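Local coordinates for protein sensor histidine kinase PdtaS (Mycobacterium tuberculosis, PDB 2YKF) that probably autophosphorylates on a histidine when c-di-GMP binds its sensor region, starting a two-component signal for adaptation to poor nutrient conditions, at residues S38-L43 with L128-P133; V56-P61 with H69-G74; L156-E161 with P266-G271; L261-P266 with A277-D282. All blocks are in the same frame, centred on the assembly; numbering follows the deposited sequence.

Overall arrangement
Contacts 1 and 2 belong to the GAF domain and contact 4 to the PAS-like domain; contact 3 joins the two. Contacts 1 and 2 meet within one antiparallel sheet, their centres about 10 Å apart, where Tyr-42 O lies 2.9 Å from Cys-59 N, probably a hydrogen bond. Contact 3 has its centre about 19 Å from that of contact 1 and about 18 Å from that of contact 4. It touches contact 1 through Leu-156 and Leu-159 and shares Pro-266 with contact 4. Contacts 2 and 4, centres about 26 Å apart, both reach the second subunit. Bound sulfate, probably from the crystallisation liquor, lies about 5 Å from the Phe-39 side chain and about 6 Å from that of Arg-60.

Contact 1: residues S38-L43 with L128-P133; sequences SFADYL and LTRHQP
Tyr-42 and Arg-130 form a non-hydrogen-bonded pair where the antiparallel strands 41-47 and 123-131 run side by side in the GAF-domain sheet, and their side chains make the dense part of the contact. Arg-130 sends CG anti to its own N (chi1 -180°) and stays extended to NE, so its methylenes follow the phenol: CG lies 4.3 Å from the centroid of the Tyr-42 ring, an off-centre CH-pi contact, and CD is 3.4 Å from Tyr-42 OH. The guanidinium is turned 41° from the ring and has Ser-38 CB over one face. Tyr-42 OH donates to Ser-38 OG at 2.7 Å, which ties the ring to the end of helix 18-38, while Leu-128 CB sits at the ring edge. On the sheet face of Leu-43, Thr-129 and His-131, Thr-129 OG1 and His-131 NE2 are hydrogen-bonded at 2.9 Å, and Leu-43 CB packs 3.4 Å from Thr-129 OG1. The backbone pairs Asp-41 with His-131 and Leu-43 with Thr-129, two hydrogen bonds each. Beyond the paired residues the fit is looser: a water bridges Phe-39 O and Gln-132 OE1, donating to both. Arg-130 NE is buried with no partner in the model, and NH1 has a long, weak ion pair with Glu-114, so the packing of the arginine's methylenes on the phenol probably carries much of its part in this contact.

Contact 2: residues V56-P61 with H69-G74; sequences VAQCRP and HTDAVG
Gln-58 reaches from strand 53-59 of the GAF-domain sheet to the loop 69-74, where Asp-71 forms an Asx turn, its OD1 accepting from Val-73 N at 3.0 Å. Among the hydrogen bonds, the two across the contact both come from the Gln-58 amide. With CG anti to its N (chi1 171°) and the chain extended beyond, the group lies against the loop backbone: OE1 takes Ala-72 N at 2.8 Å, nearly straight at 161°, and NE2 gives a longer bond of 3.3 Å to Thr-70 O, which lies almost in the amide plane. The one side-chain amide thus holds two backbone groups of a loop that is not a strand here. Charged groups come next. Arg-60 brings NH2 beside the same carbonyl, with Thr-70 O near the guanidinium plane, but its NE donates to Val-68 O and its NH1 to Asn-198 and Ser-201 of the second subunit. Asp-71 OD2 likewise makes a salt bridge to Arg-205 of that subunit, so this edge of the GAF domain is part of the dimer interface. Apolar contact falls to Val-73, whose CG2 rests 3.8 Å from both Ala-57 CA and Gln-58 CB. Water supplies the remaining link: one molecule donates to Gln-58 OE1 at 2.8 Å and, weakly, to Asp-71 OD1, two acceptors that themselves stand 3.3 Å apart.

Contact 3: residues L156-E161 with P266-G271; sequences LRMLAE and PLVVAG
Residues 156-161 of helix 143-161 cross residues 266-269 of strand 258-269 at 63°, the axes of these segments 8.3 Å apart at their closest. Met-158 fills the middle of the crossing. Its chain runs straight through chi2 and bends at chi3 (77°), which brings CE to 3.6 Å from Pro-266 O, while SD accepts a weak hydrogen bond from Val-268 N at 3.5 Å and packs against Leu-267 CD2. CG in turn lies 3.3 Å from Val-268 O. The helix closes the GAF domain, packing there on strands 114-120 and 123-131, and the strand belongs to the hairpin 258-269/272-282 of the PAS-like domain, so the contact is a junction between the two sensor modules. At its more open side Glu-161 is held by several partners. OE1 accepts from Ala-270 N at 3.0 Å, approached on the syn side and nearly straight (169°), and also from a water that accepts from Gly-271 N. Glu-161 OE2 lies near the plane of the Arg-157 guanidinium and makes a salt bridge with its NH1 at 2.9 Å, one turn back along the helix. That bridge probably helps fix the guanidinium against Val-269, whose CG1 lies 3.3 Å from the plane, over the centre of one face.

Contact 4: residues L261-P266 with A277-D282; sequences LLRTLP and AILIRD
Leu-262 places CG anti to its carbonyl carbon (chi1 -66°), whereas Ile-280 swings CG1 anti to its backbone N (chi1 -180°); the two side chains then run alongside each other, with Leu-262 CD2 3.7 Å from Ile-280 CG1. The same methyl group touches Ile-278 CG2 at 4.2 Å. Next along this face, Thr-264 CG2 meets Ile-278 CG1 at 4.1 Å, while Thr-264 OG1 is hydrogen-bonded to His-237 NE2 and to the backbone N of Met-249. The other face carries Leu-261, Arg-263, Leu-265, Ala-277, Leu-279 and Arg-281. There the extended Arg-263 lies beside Leu-279, CD to CD1 at 4.1 Å, before its guanidinium leads off to a salt bridge with Glu-30 of the GAF domain. Leu-265 packs by CD1 on Leu-279 CG and by CB on Ala-277 CB. Six backbone bonds join the strands, two for each of the pairs Leu-261/Arg-281, Arg-263/Leu-279 and Leu-265/Ala-277; the shortest is Leu-279 N to Arg-263 O at 2.7 Å. Between them the Leu-262/Ile-280 and Thr-264/Ile-278 pairs bring CA atoms closer, 4.5 Å for the latter. Ile-280 also packs on helix 197-205, through Ala-199, Ala-202 and Tyr-203. The arrangement is a long antiparallel hairpin, strands 258-269 and 272-282, in the five-stranded sheet of order 2-1-5-4-3 characteristic of the PAS fold.

Contact 1: residues S38-L43 with L128-P133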
loop_
_atom_site.group_PDB
_atom_site.type_symbol
_atom_site.label_atom_id
_atom_site.label_comp_id
_atom_site.label_asym_id
_atom_site.label_seq_id
_atom_site.Cartn_x
_atom_site.Cartn_y
_atom_site.Cartn_z
ATOM N N SER A 38 -6.743 -10.841 -2.045
ATOM C CA SER A 38 -7.281 -12.010 -1.333
ATOM C C SER A 38 -7.589 -11.692 0.141
ATOM O O SER A 38 -8.182 -12.523 0.807
ATOM C CB SER A 38 -6.295 -13.186 -1.341
ATOM O OG SER A 38 -5.838 -13.521 -2.637
ATOM N N PHE A 39 -7.094 -10.555 0.686
ATOM C CA PHE A 39 -7.129 -10.328 2.139
ATOM C C PHE A 39 -6.549 -11.522 2.903
ATOM O O PHE A 39 -7.110 -11.948 3.947
ATOM C CB PHE A 39 -8.586 -10.053 2.631
ATOM C CG PHE A 39 -9.283 -8.988 1.853
ATOM C CD1 PHE A 39 -9.167 -7.656 2.223
ATOM C CD2 PHE A 39 -10.040 -9.290 0.736
ATOM C CE1 PHE A 39 -9.780 -6.658 1.483
ATOM C CE2 PHE A 39 -10.623 -8.291 -0.015
ATOM C CZ PHE A 39 -10.522 -6.973 0.371
ATOM N N ALA A 40 -5.432 -12.051 2.416
ATOM C CA ALA A 40 -4.881 -13.334 2.865
ATOM C C ALA A 40 -3.399 -13.334 2.856
ATOM O O ALA A 40 -2.757 -12.650 2.005
ATOM C CB ALA A 40 -5.445 -14.518 1.910
ATOM N N ASP A 41 -2.817 -14.178 3.724
ATOM C CA ASP A 41 -1.425 -14.500 3.672
ATOM C C ASP A 41 -1.080 -15.571 2.618
ATOM O O ASP A 41 -1.881 -16.496 2.371
ATOM C CB ASP A 41 -1.005 -15.077 5.039
ATOM C CG ASP A 41 -1.169 -14.107 6.136
ATOM O OD1 ASP A 41 -0.202 -13.326 6.296
ATOM O OD2 ASP A 41 -2.216 -14.131 6.863
ATOM N N TYR A 42 0.104 -15.483 1.984
ATOM C CA TYR A 42 0.521 -16.627 1.118
ATOM C C TYR A 42 1.881 -17.076 1.526
ATOM O O TYR A 42 2.772 -16.223 1.905
ATOM C CB TYR A 42 0.596 -16.210 -0.382
ATOM C CG TYR A 42 -0.775 -16.096 -1.018
ATOM C CD1 TYR A 42 -1.536 -14.924 -0.897
ATOM C CD2 TYR A 42 -1.332 -17.201 -1.729
ATOM C CE1 TYR A 42 -2.833 -14.853 -1.425
ATOM C CE2 TYR A 42 -2.581 -17.147 -2.274
ATOM C CZ TYR A 42 -3.321 -15.955 -2.162
ATOM O OH TYR A 42 -4.540 -15.900 -2.757
ATOM N N LEU A 43 2.123 -18.375 1.381
ATOM C CA LEU A 43 3.444 -18.891 1.541
ATOM C C LEU A 43 3.795 -19.575 0.236
ATOM O O LEU A 43 2.934 -20.133 -0.353
ATOM C CB LEU A 43 3.464 -19.901 2.673
ATOM C CG LEU A 43 3.822 -19.443 4.085
ATOM C CD1 LEU A 43 3.157 -18.246 4.569
ATOM C CD2 LEU A 43 3.576 -20.612 5.061
ATOM N N LEU A 128 1.565 -22.500 -3.626
ATOM C CA LEU A 128 1.216 -21.423 -2.698
ATOM C C LEU A 128 0.283 -21.990 -1.740
ATOM O O LEU A 128 -0.643 -22.693 -2.158
ATOM C CB LEU A 128 0.436 -20.337 -3.464
ATOM C CG LEU A 128 1.198 -19.664 -4.635
ATOM C CD1 LEU A 128 0.334 -18.569 -5.203
ATOM C CD2 LEU A 128 2.495 -19.041 -4.132
ATOM N N THR A 129 0.463 -21.701 -0.460
ATOM C CA THR A 129 -0.667 -21.910 0.478
ATOM C C THR A 129 -1.232 -20.565 0.891
ATOM O O THR A 129 -0.452 -19.607 1.132
ATOM C CB THR A 129 -0.231 -22.737 1.705
ATOM O OG1 THR A 129 0.939 -22.129 2.318
ATOM C CG2 THR A 129 0.081 -24.252 1.241
ATOM N N ARG A 130 -2.564 -20.466 0.891
ATOM C CA ARG A 130 -3.273 -19.271 1.298
ATOM C C ARG A 130 -3.825 -19.439 2.751
ATOM O O ARG A 130 -4.412 -20.484 3.081
ATOM C CB ARG A 130 -4.419 -19.024 0.312
ATOM C CG ARG A 130 -5.304 -17.802 0.540
ATOM C CD ARG A 130 -6.407 -17.712 -0.587
ATOM N NE ARG A 130 -7.439 -16.644 -0.396
ATOM C CZ ARG A 130 -8.310 -16.231 -1.344
ATOM N NH1 ARG A 130 -8.293 -16.759 -2.570
ATOM N NH2 ARG A 130 -9.190 -15.261 -1.084
ATOM N N HIS A 131 -3.617 -18.456 3.620
ATOM C CA HIS A 131 -4.076 -18.581 4.997
ATOM C C HIS A 131 -4.827 -17.324 5.303
ATOM O O HIS A 131 -4.364 -16.226 4.937
ATOM C CB HIS A 131 -2.880 -18.675 5.918
ATOM C CG HIS A 131 -1.868 -19.710 5.523
ATOM N ND1 HIS A 131 -1.554 -20.783 6.329
ATOM C CD2 HIS A 131 -1.031 -19.779 4.459
ATOM C CE1 HIS A 131 -0.590 -21.492 5.755
ATOM N NE2 HIS A 131 -0.244 -20.891 4.627
ATOM N N GLN A 132 -5.991 -17.432 5.932
ATOM C CA GLN A 132 -6.748 -16.249 6.214
ATOM C C GLN A 132 -7.601 -16.399 7.447
ATOM O O GLN A 132 -7.773 -17.522 7.918
ATOM C CB GLN A 132 -7.601 -15.913 4.999
ATOM C CG GLN A 132 -8.777 -16.852 4.753
ATOM C CD GLN A 132 -9.409 -16.599 3.380
ATOM O OE1 GLN A 132 -9.821 -15.471 3.060
ATOM N NE2 GLN A 132 -9.468 -17.642 2.565
ATOM N N PRO A 133 -8.128 -15.275 7.979
ATOM C CA PRO A 133 -8.865 -15.337 9.235
ATOM C C PRO A 133 -10.041 -16.278 9.150
ATOM O O PRO A 133 -10.613 -16.475 8.050
ATOM C CB PRO A 133 -9.329 -13.898 9.438
ATOM C CG PRO A 133 -8.328 -13.067 8.665
ATOM C CD PRO A 133 -8.095 -13.891 7.454
HETATM O O HOH W 1 -9.645 -12.963 4.204
#

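Contact 2: residues V56-P61 with H69-G74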
loop_
_atom_site.group_PDB
_atom_site.type_symbol
_atom_site.label_atom_id
_atom_site.label_comp_id
_atom_site.label_asym_id
_atom_site.label_seq_id
_atom_site.Cartn_x
_atom_site.Cartn_y
_atom_site.Cartn_z
ATOM N N VAL A 56 9.952 -20.864 0.819
ATOM C CA VAL A 56 11.020 -20.020 0.318
ATOM C C VAL A 56 10.572 -18.531 0.254
ATOM O O VAL A 56 11.411 -17.691 -0.008
ATOM C CB VAL A 56 11.524 -20.439 -1.107
ATOM C CG1 VAL A 56 12.224 -21.857 -1.084
ATOM C CG2 VAL A 56 10.348 -20.480 -2.060
ATOM N N ALA A 57 9.301 -18.232 0.530
ATOM C CA ALA A 57 8.829 -16.827 0.501
ATOM C C ALA A 57 7.517 -16.761 1.163
ATOM O O ALA A 57 6.800 -17.784 1.274
ATOM C CB ALA A 57 8.736 -16.226 -0.950
ATOM N N GLN A 58 7.171 -15.547 1.632
ATOM C CA GLN A 58 5.960 -15.369 2.347
ATOM C C GLN A 58 5.478 -13.926 2.125
ATOM O O GLN A 58 6.319 -12.975 2.079
ATOM C CB GLN A 58 6.291 -15.534 3.843
ATOM C CG GLN A 58 5.098 -15.143 4.807
ATOM C CD GLN A 58 5.474 -15.480 6.260
ATOM O OE1 GLN A 58 6.621 -15.821 6.540
ATOM N NE2 GLN A 58 4.513 -15.405 7.164
ATOM N N CYS A 59 4.200 -13.733 1.977
ATOM C CA CYS A 59 3.636 -12.380 1.910
ATOM C C CYS A 59 2.480 -12.215 2.882
ATOM O O CYS A 59 1.698 -13.157 3.061
ATOM C CB CYS A 59 3.137 -12.103 0.477
ATOM S SG CYS A 59 2.866 -10.357 0.054
ATOM N N ARG A 60 2.322 -11.055 3.480
ATOM C CA ARG A 60 1.101 -10.796 4.198
ATOM C C ARG A 60 0.233 -9.783 3.476
ATOM O O ARG A 60 0.744 -8.901 2.813
ATOM C CB ARG A 60 1.409 -10.272 5.621
ATOM C CG ARG A 60 2.378 -11.190 6.379
ATOM C CD ARG A 60 2.565 -10.716 7.839
ATOM N NE ARG A 60 3.257 -11.819 8.551
ATOM C CZ ARG A 60 4.563 -11.917 8.665
ATOM N NH1 ARG A 60 5.349 -10.978 8.132
ATOM N NH2 ARG A 60 5.099 -12.913 9.357
ATOM N N PRO A 61 -1.087 -9.819 3.698
ATOM C CA PRO A 61 -1.919 -8.784 3.063
ATOM C C PRO A 61 -1.767 -7.403 3.747
ATOM O O PRO A 61 -1.597 -7.325 4.967
ATOM C CB PRO A 61 -3.340 -9.305 3.292
ATOM C CG PRO A 61 -3.249 -10.121 4.592
ATOM C CD PRO A 61 -1.829 -10.651 4.659
ATOM N N HIS A 69 1.828 -14.870 11.954
ATOM C CA HIS A 69 2.537 -13.828 12.691
ATOM C C HIS A 69 4.002 -14.141 12.743
ATOM O O HIS A 69 4.819 -13.226 12.906
ATOM C CB HIS A 69 1.969 -13.686 14.116
ATOM C CG HIS A 69 0.613 -13.095 14.137
ATOM N ND1 HIS A 69 0.397 -11.742 14.274
ATOM C CD2 HIS A 69 -0.601 -13.658 13.939
ATOM C CE1 HIS A 69 -0.899 -11.499 14.174
ATOM N NE2 HIS A 69 -1.526 -12.649 13.974
ATOM N N THR A 70 4.333 -15.413 12.506
ATOM C CA THR A 70 5.687 -15.910 12.575
ATOM C C THR A 70 6.320 -15.920 11.184
ATOM O O THR A 70 5.615 -16.031 10.203
ATOM C CB THR A 70 5.657 -17.333 13.206
ATOM O OG1 THR A 70 5.598 -17.175 14.638
ATOM C CG2 THR A 70 6.865 -18.169 12.833
ATOM N N ASP A 71 7.640 -15.745 11.117
ATOM C CA ASP A 71 8.301 -15.815 9.838
ATOM C C ASP A 71 8.452 -17.271 9.392
ATOM O O ASP A 71 9.231 -18.013 9.975
ATOM C CB ASP A 71 9.662 -15.135 9.890
ATOM C CG ASP A 71 10.309 -14.983 8.497
ATOM O OD1 ASP A 71 9.787 -15.549 7.491
ATOM O OD2 ASP A 71 11.375 -14.311 8.420
ATOM N N ALA A 72 7.772 -17.650 8.306
ATOM C CA ALA A 72 7.837 -19.040 7.795
ATOM C C ALA A 72 8.957 -19.374 6.790
ATOM O O ALA A 72 9.220 -20.579 6.460
ATOM C CB ALA A 72 6.421 -19.471 7.231
ATOM N N VAL A 73 9.657 -18.350 6.311
ATOM C CA VAL A 73 10.642 -18.520 5.283
ATOM C C VAL A 73 11.811 -19.340 5.824
ATOM O O VAL A 73 12.261 -19.092 6.954
ATOM C CB VAL A 73 11.170 -17.177 4.784
ATOM C CG1 VAL A 73 12.219 -17.424 3.754
ATOM C CG2 VAL A 73 9.983 -16.339 4.140
ATOM N N GLY A 74 12.272 -20.307 5.019
ATOM C CA GLY A 74 13.373 -21.191 5.394
ATOM C C GLY A 74 12.890 -22.449 6.114
ATOM O O GLY A 74 13.665 -23.352 6.344
HETATM O O HOH W 2 8.390 -13.687 6.372
#

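Contact 3: residues L156-E161 with P266-G271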
loop_
_atom_site.group_PDB
_atom_site.type_symbol
_atom_site.label_atom_id
_atom_site.label_comp_id
_atom_site.label_asym_id
_atom_site.label_seq_id
_atom_site.Cartn_x
_atom_site.Cartn_y
_atom_site.Cartn_z
ATOM N N LEU A 156 -5.019 -16.309 -9.481
ATOM C CA LEU A 156 -4.600 -17.650 -9.012
ATOM C C LEU A 156 -4.716 -18.673 -10.172
ATOM O O LEU A 156 -3.859 -19.537 -10.357
ATOM C CB LEU A 156 -5.494 -18.037 -7.853
ATOM C CG LEU A 156 -5.020 -17.455 -6.507
ATOM C CD1 LEU A 156 -6.048 -17.746 -5.458
ATOM C CD2 LEU A 156 -3.634 -17.985 -6.080
ATOM N N ARG A 157 -5.744 -18.516 -10.980
ATOM C CA ARG A 157 -5.890 -19.361 -12.196
ATOM C C ARG A 157 -4.766 -19.112 -13.223
ATOM O O ARG A 157 -4.177 -20.047 -13.735
ATOM C CB ARG A 157 -7.321 -19.243 -12.795
ATOM C CG ARG A 157 -7.429 -19.522 -14.281
ATOM C CD ARG A 157 -7.896 -20.945 -14.648
ATOM N NE ARG A 157 -9.359 -21.043 -14.748
ATOM C CZ ARG A 157 -10.037 -21.826 -15.604
ATOM N NH1 ARG A 157 -9.398 -22.588 -16.508
ATOM N NH2 ARG A 157 -11.372 -21.825 -15.573
ATOM N N MET A 158 -4.414 -17.844 -13.464
ATOM C CA MET A 158 -3.275 -17.529 -14.292
ATOM C C MET A 158 -1.965 -18.064 -13.742
ATOM O O MET A 158 -1.084 -18.522 -14.533
ATOM C CB MET A 158 -3.229 -15.983 -14.446
ATOM C CG MET A 158 -4.333 -15.547 -15.376
ATOM S SD MET A 158 -4.442 -13.781 -15.647
ATOM C CE MET A 158 -3.094 -13.607 -16.773
ATOM N N LEU A 159 -1.769 -17.967 -12.400
ATOM C CA LEU A 159 -0.576 -18.581 -11.799
ATOM C C LEU A 159 -0.542 -20.105 -12.099
ATOM O O LEU A 159 0.521 -20.648 -12.443
ATOM C CB LEU A 159 -0.579 -18.381 -10.275
ATOM C CG LEU A 159 -0.113 -16.954 -9.921
ATOM C CD1 LEU A 159 -0.606 -16.589 -8.507
ATOM C CD2 LEU A 159 1.382 -17.015 -9.956
ATOM N N ALA A 160 -1.694 -20.752 -11.941
ATOM C CA ALA A 160 -1.828 -22.218 -12.153
ATOM C C ALA A 160 -1.632 -22.577 -13.623
ATOM O O ALA A 160 -1.141 -23.663 -13.923
ATOM C CB ALA A 160 -3.173 -22.729 -11.611
ATOM N N GLU A 161 -1.934 -21.642 -14.537
ATOM C CA GLU A 161 -1.800 -21.869 -15.972
ATOM C C GLU A 161 -0.506 -21.376 -16.490
ATOM O O GLU A 161 -0.242 -21.505 -17.679
ATOM C CB GLU A 161 -2.970 -21.219 -16.766
ATOM C CG GLU A 161 -4.284 -21.919 -16.422
ATOM C CD GLU A 161 -5.554 -21.442 -17.186
ATOM O OE1 GLU A 161 -5.565 -20.355 -17.819
ATOM O OE2 GLU A 161 -6.576 -22.178 -17.107
ATOM N N PRO A 266 -3.817 -7.728 -18.024
ATOM C CA PRO A 266 -4.817 -8.453 -18.813
ATOM C C PRO A 266 -5.216 -9.749 -18.056
ATOM O O PRO A 266 -4.379 -10.340 -17.354
ATOM C CB PRO A 266 -4.074 -8.766 -20.114
ATOM C CG PRO A 266 -2.628 -8.735 -19.780
ATOM C CD PRO A 266 -2.465 -7.765 -18.609
ATOM N N LEU A 267 -6.478 -10.153 -18.119
ATOM C CA LEU A 267 -6.855 -11.374 -17.417
ATOM C C LEU A 267 -7.272 -12.399 -18.439
ATOM O O LEU A 267 -8.024 -12.061 -19.380
ATOM C CB LEU A 267 -7.977 -11.119 -16.464
ATOM C CG LEU A 267 -7.697 -10.028 -15.407
ATOM C CD1 LEU A 267 -8.954 -9.757 -14.738
ATOM C CD2 LEU A 267 -6.715 -10.533 -14.390
ATOM N N VAL A 268 -6.790 -13.629 -18.253
ATOM C CA VAL A 268 -6.925 -14.703 -19.281
ATOM C C VAL A 268 -7.285 -16.024 -18.594
ATOM O O VAL A 268 -6.735 -16.363 -17.519
ATOM C CB VAL A 268 -5.587 -14.919 -20.038
ATOM C CG1 VAL A 268 -5.672 -16.078 -21.088
ATOM C CG2 VAL A 268 -5.150 -13.643 -20.717
ATOM N N VAL A 269 -8.184 -16.761 -19.255
ATOM C CA VAL A 269 -8.564 -18.157 -18.919
ATOM C C VAL A 269 -8.401 -19.022 -20.145
ATOM O O VAL A 269 -8.952 -18.717 -21.227
ATOM C CB VAL A 269 -10.045 -18.267 -18.556
ATOM C CG1 VAL A 269 -10.419 -19.752 -18.285
ATOM C CG2 VAL A 269 -10.390 -17.352 -17.376
ATOM N N ALA A 270 -7.594 -20.072 -20.002
ATOM C CA ALA A 270 -7.536 -21.151 -20.998
ATOM C C ALA A 270 -7.293 -20.572 -22.395
ATOM O O ALA A 270 -8.019 -20.876 -23.346
ATOM C CB ALA A 270 -8.856 -21.966 -20.936
ATOM N N GLY A 271 -6.313 -19.663 -22.484
ATOM C CA GLY A 271 -5.953 -19.001 -23.747
ATOM C C GLY A 271 -6.860 -17.870 -24.237
ATOM O O GLY A 271 -6.555 -17.227 -25.251
HETATM O O HOH W 3 -4.317 -18.262 -17.994
HETATM O O HOH W 4 -4.372 -19.146 -20.499
#

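Contact 4: residues L261-P266 with A277-D282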
loop_
_atom_site.group_PDB
_atom_site.type_symbol
_atom_site.label_atom_id
_atom_site.label_comp_id
_atom_site.label_asym_id
_atom_site.label_seq_id
_atom_site.Cartn_x
_atom_site.Cartn_y
_atom_site.Cartn_z
ATOM N N LEU A 261 -1.276 7.395 -11.632
ATOM C CA LEU A 261 -0.435 6.293 -12.110
ATOM C C LEU A 261 -1.398 5.166 -12.393
ATOM O O LEU A 261 -2.268 4.900 -11.589
ATOM C CB LEU A 261 0.542 5.756 -11.038
ATOM C CG LEU A 261 1.715 6.590 -10.595
ATOM C CD1 LEU A 261 2.505 5.765 -9.523
ATOM C CD2 LEU A 261 2.537 6.835 -11.824
ATOM N N LEU A 262 -1.222 4.511 -13.533
ATOM C CA LEU A 262 -2.111 3.421 -13.933
ATOM C C LEU A 262 -1.266 2.203 -14.097
ATOM O O LEU A 262 -0.153 2.299 -14.662
ATOM C CB LEU A 262 -2.722 3.685 -15.311
ATOM C CG LEU A 262 -3.664 4.848 -15.431
ATOM C CD1 LEU A 262 -4.018 5.020 -16.912
ATOM C CD2 LEU A 262 -4.870 4.555 -14.655
ATOM N N ARG A 263 -1.796 1.057 -13.666
ATOM C CA ARG A 263 -1.184 -0.234 -13.979
ATOM C C ARG A 263 -2.265 -1.205 -14.533
ATOM O O ARG A 263 -3.327 -1.389 -13.907
ATOM C CB ARG A 263 -0.554 -0.824 -12.742
ATOM C CG ARG A 263 0.058 -2.147 -13.081
ATOM C CD ARG A 263 0.485 -2.848 -11.910
ATOM N NE ARG A 263 0.842 -4.224 -12.270
ATOM C CZ ARG A 263 1.152 -5.117 -11.359
ATOM N NH1 ARG A 263 1.106 -4.761 -10.067
ATOM N NH2 ARG A 263 1.487 -6.351 -11.727
ATOM N N THR A 264 -2.045 -1.743 -15.739
ATOM C CA THR A 264 -3.017 -2.623 -16.363
ATOM C C THR A 264 -2.473 -4.065 -16.270
ATOM O O THR A 264 -1.240 -4.290 -16.248
ATOM C CB THR A 264 -3.257 -2.256 -17.854
ATOM O OG1 THR A 264 -2.005 -2.382 -18.589
ATOM C CG2 THR A 264 -3.691 -0.760 -17.957
ATOM N N LEU A 265 -3.413 -5.002 -16.207
ATOM C CA LEU A 265 -3.152 -6.452 -16.069
ATOM C C LEU A 265 -4.204 -7.155 -16.891
ATOM O O LEU A 265 -5.371 -7.076 -16.575
ATOM C CB LEU A 265 -3.396 -6.915 -14.630
ATOM C CG LEU A 265 -2.344 -6.509 -13.680
ATOM C CD1 LEU A 265 -2.944 -5.220 -13.080
ATOM C CD2 LEU A 265 -2.212 -7.654 -12.637
ATOM N N PRO A 266 -3.817 -7.728 -18.024
ATOM C CA PRO A 266 -4.817 -8.453 -18.813
ATOM C C PRO A 266 -5.216 -9.749 -18.056
ATOM O O PRO A 266 -4.379 -10.340 -17.354
ATOM C CB PRO A 266 -4.074 -8.766 -20.114
ATOM C CG PRO A 266 -2.628 -8.735 -19.780
ATOM C CD PRO A 266 -2.465 -7.765 -18.609
ATOM N N ALA A 277 -7.766 -6.037 -15.284
ATOM C CA ALA A 277 -7.815 -5.275 -14.007
ATOM C C ALA A 277 -6.969 -4.058 -14.296
ATOM O O ALA A 277 -6.001 -4.140 -15.068
ATOM C CB ALA A 277 -7.231 -6.109 -12.821
ATOM N N ILE A 278 -7.359 -2.924 -13.717
ATOM C CA ILE A 278 -6.593 -1.737 -13.792
ATOM C C ILE A 278 -6.460 -1.201 -12.381
ATOM O O ILE A 278 -7.465 -0.968 -11.675
ATOM C CB ILE A 278 -7.250 -0.686 -14.740
ATOM C CG1 ILE A 278 -7.333 -1.287 -16.177
ATOM C CG2 ILE A 278 -6.481 0.676 -14.753
ATOM C CD1 ILE A 278 -7.892 -0.363 -17.167
ATOM N N LEU A 279 -5.226 -0.935 -11.992
ATOM C CA LEU A 279 -5.008 -0.269 -10.681
ATOM C C LEU A 279 -4.661 1.175 -10.947
ATOM O O LEU A 279 -4.008 1.495 -11.939
ATOM C CB LEU A 279 -3.879 -0.933 -9.930
ATOM C CG LEU A 279 -3.947 -2.471 -9.944
ATOM C CD1 LEU A 279 -2.664 -2.923 -9.261
ATOM C CD2 LEU A 279 -5.144 -2.917 -9.183
ATOM N N ILE A 280 -5.188 2.059 -10.123
ATOM C CA ILE A 280 -4.950 3.499 -10.321
ATOM C C ILE A 280 -4.602 4.163 -9.018
ATOM O O ILE A 280 -5.131 3.815 -7.988
ATOM C CB ILE A 280 -6.145 4.186 -11.030
ATOM C CG1 ILE A 280 -5.893 5.698 -11.250
ATOM C CG2 ILE A 280 -7.452 3.963 -10.293
ATOM C CD1 ILE A 280 -7.075 6.359 -12.038
ATOM N N ARG A 281 -3.641 5.095 -9.053
ATOM C CA ARG A 281 -3.316 5.801 -7.825
ATOM C C ARG A 281 -3.265 7.288 -8.182
ATOM O O ARG A 281 -2.523 7.655 -9.076
ATOM C CB ARG A 281 -1.934 5.403 -7.314
ATOM C CG ARG A 281 -1.645 6.141 -5.980
ATOM C CD ARG A 281 -0.251 5.908 -5.366
ATOM N NE ARG A 281 -0.346 6.481 -4.012
ATOM C CZ ARG A 281 0.691 6.797 -3.214
ATOM N NH1 ARG A 281 1.955 6.521 -3.589
ATOM N NH2 ARG A 281 0.435 7.301 -1.987
ATOM N N ASP A 282 -4.056 8.112 -7.514
ATOM C CA ASP A 282 -3.919 9.577 -7.641
ATOM C C ASP A 282 -2.604 10.049 -7.030
ATOM O O ASP A 282 -2.369 10.008 -5.799
ATOM C CB ASP A 282 -5.143 10.249 -7.015
ATOM C CG ASP A 282 -5.093 11.789 -7.129
ATOM O OD1 ASP A 282 -4.031 12.303 -7.537
ATOM O OD2 ASP A 282 -6.124 12.452 -6.820
#